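Local coordinates for cell division GTPase FtsZ, diverged (Clostridium botulinum C, PDB 3V3T), which is a diverged member of the tubulin/FtsZ family, built from an N-terminal Rossmann-like GTPase-family domain and a TubZ-type C-terminal domain, at residues A[214-219]-A[233-238]; A[6-11]-A[87-92]. The protein carries 1 engineered substitution. All blocks are in the same frame, centred on the assembly; numbering follows the deposited sequence. Where two conformers were deposited one is given.

Interaction 1: A[214-219]-A[233-238]; sequences VILEFD and KESIFA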
loop_
_atom_site.group_PDB
_atom_site.type_symbol
_atom_site.label_atom_id
_atom_site.label_comp_id
_atom_site.label_asym_id
_atom_site.label_seq_id
_atom_site.Cartn_x
_atom_site.Cartn_y
_atom_site.Cartn_z
ATOM N N VAL A 214 -7.706 -1.915 3.231
ATOM C CA VAL A 214 -7.429 -1.171 4.462
ATOM C C VAL A 214 -7.215 -2.183 5.613
ATOM O O VAL A 214 -7.955 -3.159 5.738
ATOM C CB VAL A 214 -8.557 -0.157 4.800
ATOM C CG1 VAL A 214 -8.447 0.331 6.241
ATOM C CG2 VAL A 214 -8.497 1.024 3.851
ATOM N N ILE A 215 -6.180 -1.968 6.423
ATOM C CA ILE A 215 -5.872 -2.859 7.539
ATOM C C ILE A 215 -6.095 -2.090 8.832
ATOM O O ILE A 215 -5.564 -0.993 8.989
ATOM C CB ILE A 215 -4.390 -3.338 7.488
ATOM C CG1 ILE A 215 -4.072 -3.977 6.136
ATOM C CG2 ILE A 215 -4.083 -4.294 8.644
ATOM C CD1 ILE A 215 -2.611 -4.335 5.949
ATOM N N LEU A 216 -6.880 -2.654 9.748
ATOM C CA LEU A 216 -7.157 -2.005 11.034
ATOM C C LEU A 216 -6.792 -2.887 12.210
ATOM O O LEU A 216 -7.076 -4.078 12.206
ATOM C CB LEU A 216 -8.641 -1.664 11.161
ATOM C CG LEU A 216 -9.240 -0.779 10.061
ATOM C CD1 LEU A 216 -10.768 -0.780 10.152
ATOM C CD2 LEU A 216 -8.690 0.636 10.156
ATOM N N GLU A 217 -6.176 -2.299 13.227
ATOM C CA GLU A 217 -6.039 -2.976 14.504
ATOM C C GLU A 217 -6.748 -2.194 15.619
ATOM O O GLU A 217 -6.717 -0.964 15.654
ATOM C CB GLU A 217 -4.571 -3.265 14.818
ATOM C CG GLU A 217 -3.988 -4.355 13.912
ATOM C CD GLU A 217 -2.529 -4.657 14.184
ATOM O OE1 GLU A 217 -1.959 -4.085 15.128
ATOM O OE2 GLU A 217 -1.941 -5.476 13.447
ATOM N N PHE A 218 -7.406 -2.917 16.517
ATOM C CA PHE A 218 -8.207 -2.277 17.543
ATOM C C PHE A 218 -7.998 -2.867 18.925
ATOM O O PHE A 218 -7.530 -4.001 19.069
ATOM C CB PHE A 218 -9.691 -2.299 17.178
ATOM C CG PHE A 218 -10.288 -3.675 17.116
ATOM C CD1 PHE A 218 -10.986 -4.191 18.199
ATOM C CD2 PHE A 218 -10.184 -4.440 15.959
ATOM C CE1 PHE A 218 -11.557 -5.462 18.142
ATOM C CE2 PHE A 218 -10.748 -5.699 15.885
ATOM C CZ PHE A 218 -11.440 -6.216 16.982
ATOM N N ASP A 219 -8.371 -2.073 19.928
ATOM C CA ASP A 219 -8.158 -2.404 21.328
ATOM C C ASP A 219 -9.036 -3.557 21.801
ATOM O O ASP A 219 -10.247 -3.553 21.579
ATOM C CB ASP A 219 -8.435 -1.170 22.187
ATOM C CG ASP A 219 -8.078 -1.380 23.638
ATOM O OD1 ASP A 219 -7.836 -2.538 24.033
ATOM O OD2 ASP A 219 -8.043 -0.380 24.385
ATOM N N LYS A 233 -10.744 6.321 12.598
ATOM C CA LYS A 233 -10.415 7.732 12.684
ATOM C C LYS A 233 -8.904 7.976 12.670
ATOM O O LYS A 233 -8.419 8.920 12.028
ATOM C CB LYS A 233 -11.025 8.338 13.927
ATOM C CG LYS A 233 -12.480 8.720 13.739
ATOM C CD LYS A 233 -12.638 9.852 12.723
ATOM C CE LYS A 233 -14.111 10.113 12.432
ATOM N NZ LYS A 233 -14.313 11.251 11.502
ATOM N N GLU A 234 -8.170 7.124 13.382
ATOM C CA GLU A 234 -6.725 7.278 13.516
ATOM C C GLU A 234 -5.959 6.568 12.409
ATOM O O GLU A 234 -4.725 6.570 12.401
ATOM C CB GLU A 234 -6.269 6.769 14.889
ATOM C CG GLU A 234 -6.828 7.609 16.046
ATOM C CD GLU A 234 -6.342 7.149 17.406
ATOM O OE1 GLU A 234 -5.812 6.025 17.501
ATOM O OE2 GLU A 234 -6.492 7.915 18.385
ATOM N N SER A 235 -6.687 5.962 11.477
ATOM C CA SER A 235 -6.063 5.086 10.475
ATOM C C SER A 235 -5.027 5.793 9.598
ATOM O O SER A 235 -5.240 6.917 9.160
ATOM C CB SER A 235 -7.125 4.429 9.589
ATOM O OG SER A 235 -6.529 3.536 8.677
ATOM N N ILE A 236 -3.904 5.129 9.341
ATOM C CA ILE A 236 -2.896 5.690 8.456
ATOM C C ILE A 236 -3.292 5.590 6.985
ATOM O O ILE A 236 -2.674 6.237 6.125
ATOM C CB ILE A 236 -1.531 5.023 8.627
ATOM C CG1 ILE A 236 -1.627 3.523 8.328
ATOM C CG2 ILE A 236 -0.990 5.300 9.998
ATOM C CD1 ILE A 236 -0.294 2.879 8.059
ATOM N N PHE A 237 -4.299 4.769 6.698
ATOM C CA PHE A 237 -4.868 4.668 5.345
ATOM C C PHE A 237 -5.789 5.826 5.005
ATOM O O PHE A 237 -6.497 6.327 5.865
ATOM C CB PHE A 237 -5.657 3.374 5.172
ATOM C CG PHE A 237 -4.797 2.153 5.134
ATOM C CD1 PHE A 237 -4.436 1.582 3.933
ATOM C CD2 PHE A 237 -4.327 1.588 6.309
ATOM C CE1 PHE A 237 -3.616 0.441 3.904
ATOM C CE2 PHE A 237 -3.516 0.446 6.279
ATOM C CZ PHE A 237 -3.166 -0.116 5.077
ATOM N N ALA A 238 -5.766 6.243 3.738
ATOM C CA ALA A 238 -6.623 7.317 3.271
ATOM C C ALA A 238 -8.083 7.000 3.570
ATOM O O ALA A 238 -8.556 5.893 3.328
ATOM C CB ALA A 238 -6.433 7.526 1.792
HETATM O O HOH W 1 -5.137 1.718 9.779
#

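Interaction 2: A[6-11]-A[87-92]; sequences KIVFAP and SSCDIV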
loop_
_atom_site.group_PDB
_atom_site.type_symbol
_atom_site.label_atom_id
_atom_site.label_comp_id
_atom_site.label_asym_id
_atom_site.label_seq_id
_atom_site.Cartn_x
_atom_site.Cartn_y
_atom_site.Cartn_z
ATOM N N LYS A 6 6.237 -15.145 -1.618
ATOM C CA LYS A 6 5.589 -15.027 -2.924
ATOM C C LYS A 6 5.353 -13.565 -3.300
ATOM O O LYS A 6 4.803 -13.264 -4.351
ATOM C CB LYS A 6 4.267 -15.800 -2.948
ATOM C CG LYS A 6 4.414 -17.319 -2.984
ATOM C CD LYS A 6 4.287 -17.924 -1.589
ATOM C CE LYS A 6 4.261 -19.457 -1.629
ATOM N NZ LYS A 6 4.020 -20.072 -0.279
ATOM N N ILE A 7 5.775 -12.662 -2.426
ATOM C CA ILE A 7 5.634 -11.247 -2.673
ATOM C C ILE A 7 6.981 -10.656 -3.001
ATOM O O ILE A 7 7.983 -10.973 -2.345
ATOM C CB ILE A 7 5.094 -10.512 -1.440
ATOM C CG1 ILE A 7 3.620 -10.852 -1.226
ATOM C CG2 ILE A 7 5.247 -9.003 -1.616
ATOM C CD1 ILE A 7 3.102 -10.461 0.139
ATOM N N VAL A 8 7.010 -9.800 -4.018
ATOM C CA VAL A 8 8.182 -8.960 -4.254
ATOM C C VAL A 8 7.742 -7.518 -4.288
ATOM O O VAL A 8 6.786 -7.173 -4.982
ATOM C CB VAL A 8 8.911 -9.292 -5.571
ATOM C CG1 VAL A 8 7.941 -9.286 -6.737
ATOM C CG2 VAL A 8 10.036 -8.293 -5.812
ATOM N N PHE A 9 8.428 -6.682 -3.516
ATOM C CA PHE A 9 8.177 -5.248 -3.519
ATOM C C PHE A 9 9.104 -4.548 -4.503
ATOM O O PHE A 9 10.298 -4.865 -4.606
ATOM C CB PHE A 9 8.391 -4.655 -2.122
ATOM C CG PHE A 9 7.316 -5.019 -1.139
ATOM C CD1 PHE A 9 6.118 -4.323 -1.115
ATOM C CD2 PHE A 9 7.500 -6.051 -0.245
ATOM C CE1 PHE A 9 5.124 -4.654 -0.231
ATOM C CE2 PHE A 9 6.507 -6.382 0.658
ATOM C CZ PHE A 9 5.319 -5.683 0.662
ATOM N N ALA A 10 8.551 -3.580 -5.213
ATOM C CA ALA A 10 9.357 -2.722 -6.051
ATOM C C ALA A 10 9.161 -1.282 -5.619
ATOM O O ALA A 10 8.402 -0.537 -6.239
ATOM C CB ALA A 10 8.983 -2.903 -7.505
ATOM N N PRO A 11 9.830 -0.886 -4.530
ATOM C CA PRO A 11 9.807 0.527 -4.140
ATOM C C PRO A 11 10.537 1.339 -5.198
ATOM O O PRO A 11 11.548 0.883 -5.747
ATOM C CB PRO A 11 10.571 0.544 -2.820
ATOM C CG PRO A 11 11.452 -0.662 -2.883
ATOM C CD PRO A 11 10.723 -1.696 -3.685
ATOM N N SER A 87 11.024 -14.250 -10.391
ATOM C CA SER A 87 10.036 -14.755 -11.338
ATOM C C SER A 87 9.081 -15.743 -10.670
ATOM O O SER A 87 7.976 -15.984 -11.161
ATOM C CB SER A 87 10.725 -15.433 -12.531
ATOM O OG SER A 87 11.164 -16.739 -12.200
ATOM N N SER A 88 9.519 -16.325 -9.558
ATOM C CA SER A 88 8.674 -17.224 -8.779
ATOM C C SER A 88 7.623 -16.477 -7.926
ATOM O O SER A 88 6.765 -17.105 -7.296
ATOM C CB SER A 88 9.543 -18.116 -7.891
ATOM O OG SER A 88 10.443 -17.334 -7.122
ATOM N N CYS A 89 7.692 -15.146 -7.909
ATOM C CA CYS A 89 6.758 -14.341 -7.119
ATOM C C CYS A 89 5.494 -14.013 -7.909
ATOM O O CYS A 89 5.563 -13.475 -9.020
ATOM C CB CYS A 89 7.415 -13.042 -6.626
ATOM S SG CYS A 89 8.786 -13.273 -5.450
ATOM N N ASP A 90 4.342 -14.334 -7.325
ATOM C CA ASP A 90 3.065 -14.155 -8.003
ATOM C C ASP A 90 2.443 -12.791 -7.724
ATOM O O ASP A 90 1.505 -12.378 -8.412
ATOM C CB ASP A 90 2.088 -15.266 -7.613
ATOM C CG ASP A 90 2.454 -16.598 -8.229
ATOM O OD1 ASP A 90 2.461 -16.693 -9.479
ATOM O OD2 ASP A 90 2.728 -17.550 -7.468
ATOM N N ILE A 91 2.974 -12.100 -6.719
ATOM C CA ILE A 91 2.475 -10.797 -6.327
ATOM C C ILE A 91 3.599 -9.777 -6.393
ATOM O O ILE A 91 4.654 -9.969 -5.782
ATOM C CB ILE A 91 1.907 -10.811 -4.887
ATOM C CG1 ILE A 91 0.706 -11.755 -4.775
ATOM C CG2 ILE A 91 1.480 -9.424 -4.479
ATOM C CD1 ILE A 91 1.065 -13.171 -4.426
ATOM N N VAL A 92 3.370 -8.699 -7.136
ATOM C CA VAL A 92 4.349 -7.644 -7.299
ATOM C C VAL A 92 3.721 -6.339 -6.793
ATOM O O VAL A 92 2.654 -5.918 -7.253
ATOM C CB VAL A 92 4.769 -7.504 -8.785
ATOM C CG1 VAL A 92 5.837 -6.464 -8.947
ATOM C CG2 VAL A 92 5.267 -8.833 -9.329
#

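Interaction 1: A[214-219]-A[233-238]
The flat side of the Phe237 ring lies against the backbone of strand 211-217. Over the centre of one face stands Val214 CA, 4.1 Å from the ring centroid and only 12° off the ring normal, a CH-pi contact. On that same face, displaced toward the rim, Ile215 N stands 3.6 Å above the plane. Two aliphatic side chains flank this backbone patch. Val214 CG2 reaches Phe237 CB at 3.9 Å, the two side chains sliding past each other in opposite directions, and Ile215 CB comes within 4.1 Å of Phe237 CE2. The first torsion explains the meeting with valine: with chi1 165°, CG1 is anti to the backbone N, which leaves CG2 beside that nitrogen, next to the CB end of the Phe237 side chain.

Next to the ring the contact turns polar. Ser235 holds OG anti to its own nitrogen (chi1 -177°) and accepts a hydrogen bond from the backbone N of Phe237, an ST turn that ties the chain just ahead of the aromatic residue. The hydroxyl also meets a water, which donates to Ile215 O at 2.9 Å; the methyl Leu216 CD2 packs 3.9 Å from Ser235 OG.

Tyr162 and Leu164 of strand 160-165 also touch Phe237, while backbone bonds from Ile236 to Asp165 and from Ala238 to Leu163 hold the loop beside that strand. The loop thus packs where strands 160-165 and 211-217 run next to each other in the central sheet. Direct contact between the two segments is apolar and CH-pi in kind, and its polar link is the single water joining Ile215 O to Ser235 OG; the contact therefore probably rests mainly on the ring-to-backbone packing and the aliphatic contacts beside it, with the buried carbonyl and hydroxyl sharing one bridging molecule.

Interaction 2: A[6-11]-A[87-92]
Parallel pairing of strands 7-11 and 91-97, neighbours in the Rossmann-like sheet of the GTPase-family domain, begins where Lys6 and Ile7 meet Cys89 and Ile91. Bridges match Ile7 with Ile91 and Val8 with Val92. Ile91 N donates to Lys6 O at 3.2 Å (154° at the hydrogen), and Val8 N donates to Ile91 O at 2.9 Å in a straighter bond of 169°. Asp90 N adds a weak second bond to Lys6 O, so that carbonyl receives two consecutive amides at the mouth of the ladder. The CA-H of Val92 meets Val8 O at 3.4 Å.

The side chains alternate between the two faces. On one, Ile7 CG1 lies 4.0 Å from Ile91 CB, the chains meeting at a slant. On the other, Val8 and Val92 lie side by side and point the same way, with Val8 CG1 3.8 Å from Val92 CG2. With chi1 52°, Val8 CG1 sits between its backbone N and carbonyl carbon, and from there it also reaches Cys89 CB at 3.8 Å.

Beyond the pair, Val8 and Ala10 bond to Ile93, extending the ladder. Asn31 of strand 31-36 bonds to Ile7 and Phe9 along the other edge of strand 7-11. Phe183 and Met187 of helix 172-187 pack on Ile7, and helix 14-26 lies against Phe9 through Val20 and Leu23.

How the interactions relate
From the N terminus, the chain first lays down strand 7-11 and then returns at residues 87-92, where interaction 2 closes a loop of 75 intervening residues that includes strands 31-36 and 51-53. Only later does interaction 1 close its own much shorter loop, 13 residues made mostly of helix 224-233. The two are in series, neither nested nor crossed. The centres of interactions 1 and 2 lie about 25 Å apart, on opposite sides of the chain's centre, and the nearest atoms of interactions 1 and 2 are about 10 Å apart. One mixed sheet connects them: interaction 2 joins adjacent strands in the GTPase-family domain, whereas interaction 1 fastens a loop to strand 211-217 in the TubZ-type C-terminal part. Helix 172-187 touches both.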